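Local coordinates for alpha-n-acetylglucosaminidase family protein (Clostridium perfringens, PDB 4A41) that probably hydrolyses terminal alpha-N-acetylglucosamine residues from glycans, the fragment here being a family 32 carbohydrate-binding module that holds galactose, at residues N96-G110 with T135-V148. Sequence-based numbering, arbitrary orientation.
Sequences NGNITKYELHVSEDG and TKATHVKLVALEGV. With GAL (beta-D-galactopyranose), chain C.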
loop_
_atom_site.group_PDB
_atom_site.type_symbol
_atom_site.label_atom_id
_atom_site.label_comp_id
_atom_site.label_asym_id
_atom_site.label_seq_id
_atom_site.Cartn_x
_atom_site.Cartn_y
_atom_site.Cartn_z
ATOM N N ASN A 96 1.971 14.933 -0.133
ATOM C CA ASN A 96 0.807 14.569 0.713
ATOM C C ASN A 96 0.548 13.069 0.666
ATOM O O ASN A 96 0.449 12.454 -0.422
ATOM C CB ASN A 96 -0.476 15.285 0.333
ATOM C CG ASN A 96 -0.571 16.687 0.898
ATOM O OD1 ASN A 96 0.275 17.126 1.711
ATOM N ND2 ASN A 96 -1.613 17.395 0.466
ATOM N N GLY A 97 0.529 12.489 1.853
ATOM C CA GLY A 97 0.262 11.057 1.994
ATOM C C GLY A 97 1.495 10.159 1.954
ATOM O O GLY A 97 1.375 8.943 2.168
ATOM N N ASN A 98 2.677 10.716 1.708
ATOM C CA ASN A 98 3.896 9.906 1.785
ATOM C C ASN A 98 3.934 9.278 3.169
ATOM O O ASN A 98 3.879 9.978 4.211
ATOM C CB ASN A 98 5.161 10.743 1.529
ATOM C CG ASN A 98 5.373 11.020 0.057
ATOM O OD1 ASN A 98 4.507 10.749 -0.777
ATOM N ND2 ASN A 98 6.528 11.595 -0.276
ATOM N N ILE A 99 3.969 7.942 3.179
ATOM C CA ILE A 99 3.788 7.220 4.427
ATOM C C ILE A 99 5.102 7.218 5.208
ATOM O O ILE A 99 6.142 6.839 4.665
ATOM C CB ILE A 99 3.277 5.781 4.158
ATOM C CG1 ILE A 99 1.907 5.825 3.510
ATOM C CG2 ILE A 99 3.283 4.952 5.466
ATOM C CD1 ILE A 99 1.440 4.480 2.904
ATOM N N THR A 100 5.045 7.629 6.470
ATOM C CA THR A 100 6.288 7.760 7.251
ATOM C C THR A 100 6.338 6.843 8.462
ATOM O O THR A 100 7.399 6.668 9.059
ATOM C CB THR A 100 6.514 9.204 7.693
ATOM O OG1 THR A 100 5.350 9.641 8.390
ATOM C CG2 THR A 100 6.773 10.105 6.452
ATOM N N LYS A 101 5.200 6.259 8.829
ATOM C CA LYS A 101 5.206 5.221 9.862
ATOM C C LYS A 101 4.204 4.154 9.414
ATOM O O LYS A 101 3.046 4.449 9.114
ATOM C CB LYS A 101 4.808 5.798 11.228
ATOM C CG LYS A 101 5.008 4.794 12.366
ATOM C CD LYS A 101 4.559 5.363 13.712
ATOM C CE LYS A 101 5.124 4.464 14.808
ATOM N NZ LYS A 101 4.862 4.914 16.209
ATOM N N TYR A 102 4.668 2.905 9.351
ATOM C CA TYR A 102 3.889 1.840 8.691
ATOM C C TYR A 102 3.923 0.548 9.497
ATOM O O TYR A 102 4.809 0.340 10.352
ATOM C CB TYR A 102 4.465 1.529 7.288
ATOM C CG TYR A 102 5.842 0.922 7.394
ATOM C CD1 TYR A 102 6.039 -0.467 7.565
ATOM C CD2 TYR A 102 6.959 1.744 7.392
ATOM C CE1 TYR A 102 7.351 -0.982 7.723
ATOM C CE2 TYR A 102 8.239 1.236 7.534
ATOM C CZ TYR A 102 8.435 -0.107 7.697
ATOM O OH TYR A 102 9.751 -0.548 7.829
ATOM N N GLU A 103 2.955 -0.318 9.189
ATOM C CA GLU A 103 3.037 -1.757 9.489
ATOM C C GLU A 103 2.696 -2.481 8.199
ATOM O O GLU A 103 1.889 -1.976 7.383
ATOM C CB GLU A 103 2.063 -2.147 10.594
ATOM C CG GLU A 103 2.307 -1.362 11.852
ATOM C CD GLU A 103 1.530 -1.864 13.049
ATOM O OE1 GLU A 103 0.692 -2.800 12.940
ATOM O OE2 GLU A 103 1.747 -1.276 14.128
ATOM N N LEU A 104 3.281 -3.657 8.018
ATOM C CA LEU A 104 2.895 -4.568 6.940
ATOM C C LEU A 104 2.329 -5.818 7.585
ATOM O O LEU A 104 2.966 -6.401 8.477
ATOM C CB LEU A 104 4.099 -4.888 6.057
ATOM C CG LEU A 104 3.690 -5.559 4.745
ATOM C CD1 LEU A 104 3.085 -4.580 3.726
ATOM C CD2 LEU A 104 4.874 -6.272 4.137
ATOM N N HIS A 105 1.128 -6.189 7.173
ATOM C CA HIS A 105 0.438 -7.388 7.684
ATOM C C HIS A 105 0.127 -8.343 6.538
ATOM O O HIS A 105 0.016 -7.923 5.387
ATOM C CB HIS A 105 -0.913 -7.049 8.368
ATOM C CG HIS A 105 -0.832 -6.056 9.500
ATOM N ND1 HIS A 105 -1.961 -5.619 10.165
ATOM C CD2 HIS A 105 0.215 -5.419 10.083
ATOM C CE1 HIS A 105 -1.613 -4.743 11.098
ATOM N NE2 HIS A 105 -0.299 -4.601 11.069
ATOM N N VAL A 106 -0.052 -9.633 6.856
ATOM C CA VAL A 106 -0.470 -10.609 5.850
ATOM C C VAL A 106 -1.661 -11.422 6.370
ATOM O O VAL A 106 -1.913 -11.481 7.589
ATOM C CB VAL A 106 0.676 -11.584 5.435
ATOM C CG1 VAL A 106 1.847 -10.833 4.859
ATOM C CG2 VAL A 106 1.113 -12.390 6.625
ATOM N N SER A 107 -2.402 -12.033 5.455
ATOM C CA SER A 107 -3.517 -12.914 5.815
ATOM C C SER A 107 -3.507 -14.073 4.847
ATOM O O SER A 107 -3.031 -13.936 3.718
ATOM C CB SER A 107 -4.865 -12.186 5.706
ATOM O OG SER A 107 -5.959 -13.053 6.038
ATOM N N GLU A 108 -4.025 -15.212 5.288
ATOM C CA GLU A 108 -4.275 -16.347 4.407
ATOM C C GLU A 108 -5.778 -16.612 4.262
ATOM O O GLU A 108 -6.185 -17.605 3.647
ATOM C CB GLU A 108 -3.541 -17.588 4.934
ATOM C CG GLU A 108 -2.059 -17.454 4.781
ATOM C CD GLU A 108 -1.335 -18.579 5.458
ATOM O OE1 GLU A 108 -1.226 -19.655 4.824
ATOM O OE2 GLU A 108 -0.897 -18.381 6.621
ATOM N N ASP A 109 -6.611 -15.740 4.823
ATOM C CA ASP A 109 -8.057 -15.910 4.643
ATOM C C ASP A 109 -8.807 -14.639 4.248
ATOM O O ASP A 109 -10.005 -14.685 3.964
ATOM C CB ASP A 109 -8.702 -16.608 5.862
ATOM C CG ASP A 109 -8.617 -15.792 7.137
ATOM O OD1 ASP A 109 -8.292 -14.578 7.106
ATOM O OD2 ASP A 109 -8.900 -16.378 8.216
ATOM N N GLY A 110 -8.105 -13.508 4.209
ATOM C CA GLY A 110 -8.750 -12.248 3.835
ATOM C C GLY A 110 -9.373 -11.495 4.991
ATOM O O GLY A 110 -9.776 -10.340 4.823
ATOM N N THR A 135 7.014 -15.880 4.060
ATOM C CA THR A 135 5.776 -16.238 4.747
ATOM C C THR A 135 4.658 -16.410 3.731
ATOM O O THR A 135 4.688 -15.780 2.680
ATOM C CB THR A 135 5.450 -15.183 5.849
ATOM O OG1 THR A 135 4.608 -15.749 6.861
ATOM C CG2 THR A 135 4.826 -13.917 5.262
ATOM N N LYS A 136 3.696 -17.274 4.060
ATOM C CA LYS A 136 2.611 -17.608 3.148
ATOM C C LYS A 136 1.478 -16.583 3.262
ATOM O O LYS A 136 1.028 -16.282 4.370
ATOM C CB LYS A 136 2.084 -19.022 3.451
ATOM C CG LYS A 136 1.326 -19.633 2.312
ATOM C CD LYS A 136 1.397 -21.160 2.280
ATOM C CE LYS A 136 1.226 -21.636 0.835
ATOM N NZ LYS A 136 2.199 -20.975 -0.115
ATOM N N ALA A 137 1.018 -16.048 2.138
ATOM C CA ALA A 137 -0.030 -15.016 2.181
ATOM C C ALA A 137 -0.920 -15.096 0.962
ATOM O O ALA A 137 -0.416 -15.283 -0.148
ATOM C CB ALA A 137 0.608 -13.602 2.246
ATOM N N THR A 138 -2.222 -14.898 1.167
ATOM C CA THR A 138 -3.147 -14.591 0.070
ATOM C C THR A 138 -3.443 -13.105 -0.046
ATOM O O THR A 138 -3.949 -12.643 -1.082
ATOM C CB THR A 138 -4.506 -15.310 0.235
ATOM O OG1 THR A 138 -5.074 -15.039 1.530
ATOM C CG2 THR A 138 -4.305 -16.830 0.089
ATOM N N HIS A 139 -3.113 -12.354 1.008
ATOM C CA HIS A 139 -3.408 -10.913 1.090
ATOM C C HIS A 139 -2.264 -10.247 1.817
ATOM O O HIS A 139 -1.718 -10.804 2.780
ATOM C CB HIS A 139 -4.664 -10.617 1.931
ATOM C CG HIS A 139 -5.937 -11.174 1.374
ATOM N ND1 HIS A 139 -6.214 -12.524 1.337
ATOM C CD2 HIS A 139 -7.029 -10.553 0.863
ATOM C CE1 HIS A 139 -7.405 -12.713 0.799
ATOM N NE2 HIS A 139 -7.917 -11.533 0.492
ATOM N N VAL A 140 -1.932 -9.030 1.387
ATOM C CA VAL A 140 -0.960 -8.174 2.049
ATOM C C VAL A 140 -1.581 -6.813 2.312
ATOM O O VAL A 140 -2.168 -6.226 1.411
ATOM C CB VAL A 140 0.318 -8.000 1.175
ATOM C CG1 VAL A 140 1.326 -7.047 1.828
ATOM C CG2 VAL A 140 0.955 -9.349 0.910
ATOM N N LYS A 141 -1.442 -6.334 3.546
ATOM C CA LYS A 141 -2.070 -5.088 3.967
ATOM C C LYS A 141 -0.969 -4.130 4.401
ATOM O O LYS A 141 -0.157 -4.405 5.306
ATOM C CB LYS A 141 -3.075 -5.315 5.107
ATOM C CG LYS A 141 -3.653 -3.996 5.663
ATOM C CD LYS A 141 -4.495 -4.181 6.936
ATOM C CE LYS A 141 -5.677 -5.108 6.735
ATOM N NZ LYS A 141 -6.503 -5.067 8.004
ATOM N N LEU A 142 -0.935 -2.983 3.754
ATOM C CA LEU A 142 -0.055 -1.893 4.176
ATOM C C LEU A 142 -0.839 -0.897 5.042
ATOM O O LEU A 142 -1.818 -0.296 4.572
ATOM C CB LEU A 142 0.568 -1.154 2.982
ATOM C CG LEU A 142 1.455 0.048 3.346
ATOM C CD1 LEU A 142 2.683 -0.347 4.144
ATOM C CD2 LEU A 142 1.845 0.775 2.040
ATOM N N VAL A 143 -0.435 -0.795 6.308
ATOM C CA VAL A 143 -1.090 0.095 7.284
ATOM C C VAL A 143 -0.259 1.378 7.396
ATOM O O VAL A 143 0.923 1.375 7.753
ATOM C CB VAL A 143 -1.219 -0.562 8.681
ATOM C CG1 VAL A 143 -1.934 0.379 9.636
ATOM C CG2 VAL A 143 -1.915 -1.918 8.613
ATOM N N ALA A 144 -0.898 2.492 7.050
ATOM C CA ALA A 144 -0.315 3.837 7.259
ATOM C C ALA A 144 -0.708 4.390 8.626
ATOM O O ALA A 144 -1.855 4.773 8.833
ATOM C CB ALA A 144 -0.801 4.789 6.159
ATOM N N LEU A 145 0.254 4.378 9.549
ATOM C CA LEU A 145 0.021 4.907 10.897
ATOM C C LEU A 145 0.159 6.411 10.866
ATOM O O LEU A 145 -0.577 7.131 11.562
ATOM C CB LEU A 145 1.029 4.313 11.892
ATOM C CG LEU A 145 0.912 2.794 12.126
ATOM C CD1 LEU A 145 1.962 2.305 13.100
ATOM C CD2 LEU A 145 -0.485 2.402 12.565
ATOM N N GLU A 146 1.124 6.870 10.073
ATOM C CA GLU A 146 1.394 8.312 9.896
ATOM C C GLU A 146 1.787 8.577 8.465
ATOM O O GLU A 146 2.444 7.726 7.842
ATOM C CB GLU A 146 2.504 8.798 10.836
ATOM C CG GLU A 146 2.160 8.545 12.307
ATOM C CD GLU A 146 3.186 9.044 13.305
ATOM O OE1 GLU A 146 4.240 9.598 12.927
ATOM O OE2 GLU A 146 2.906 8.893 14.518
ATOM N N GLY A 147 1.396 9.744 7.950
ATOM C CA GLY A 147 1.807 10.146 6.615
ATOM C C GLY A 147 1.783 11.642 6.483
ATOM O O GLY A 147 1.161 12.330 7.309
ATOM N N VAL A 148 2.427 12.131 5.432
ATOM C CA VAL A 148 2.581 13.599 5.284
ATOM C C VAL A 148 1.196 14.251 5.190
ATOM O O VAL A 148 0.345 13.849 4.402
ATOM C CB VAL A 148 3.452 13.949 4.080
ATOM C CG1 VAL A 148 3.390 15.460 3.814
ATOM C CG2 VAL A 148 4.913 13.518 4.299
HETATM C C1 GAL C . -3.668 18.365 -2.735
HETATM C C2 GAL C . -2.931 17.176 -3.322
HETATM C C3 GAL C . -3.874 15.967 -3.264
HETATM C C4 GAL C . -4.371 15.769 -1.838
HETATM C C5 GAL C . -5.027 17.061 -1.341
HETATM C C6 GAL C . -5.541 16.926 0.091
HETATM O O1 GAL C . -2.774 19.443 -2.713
HETATM O O2 GAL C . -2.493 17.440 -4.654
HETATM O O3 GAL C . -3.167 14.843 -3.772
HETATM O O4 GAL C . -3.255 15.422 -0.992
HETATM O O5 GAL C . -4.031 18.065 -1.398
HETATM O O6 GAL C . -6.277 18.081 0.494
HETATM O O HOH W 1 5.947 9.671 11.017
HETATM O O HOH W 2 4.714 7.742 16.193
HETATM O O HOH W 3 -4.710 -5.611 10.232
HETATM O O HOH W 4 -7.701 -16.078 1.164
#
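Glu103 and Val143, His105 and Lys141, and Ser107 and His139 form antiparallel hydrogen-bonded pairs. Classic beta bulges interrupt the pairing where Glu146 O takes Thr100 N and Lys101 N, Lys101 O takes Leu145 N and Glu146 N, and Ser107 O takes Thr138 N and His139 N. On one face, Ile99 CD1 meets Leu142 CD2 tip to tip at 3.8 Å, and Leu104 CD1 packs on Val140 CG1 at 3.6 Å; past the corner at Thr138, Val106 CB packs on Ala137 CB, joining the two sheets. On the other, His105 CG stands anti to the carbonyl carbon (chi1 -56°), bringing the ring under Val143 CG2 in a CH-pi contact; its NE2 donates in the ring plane to the anti lone pair of Glu103 OE1 (2.8 Å), fixing the ring's rotation. Gly110 CA lies over the centre of the His139 ring, 3.5 Å from its centroid. Asn96 ND2 hydrogen-bonds galactose O4 (3.0 Å), as Glu44, His60 and Arg91 also bond the sugar. Strands 102-107 and 139-144 are neighbours in the five-stranded sheet of this F5/8 type C beta-sandwich, between 113-120 and 71-77; Leu104 and Val140 face strand 80-89 of the opposing sheet.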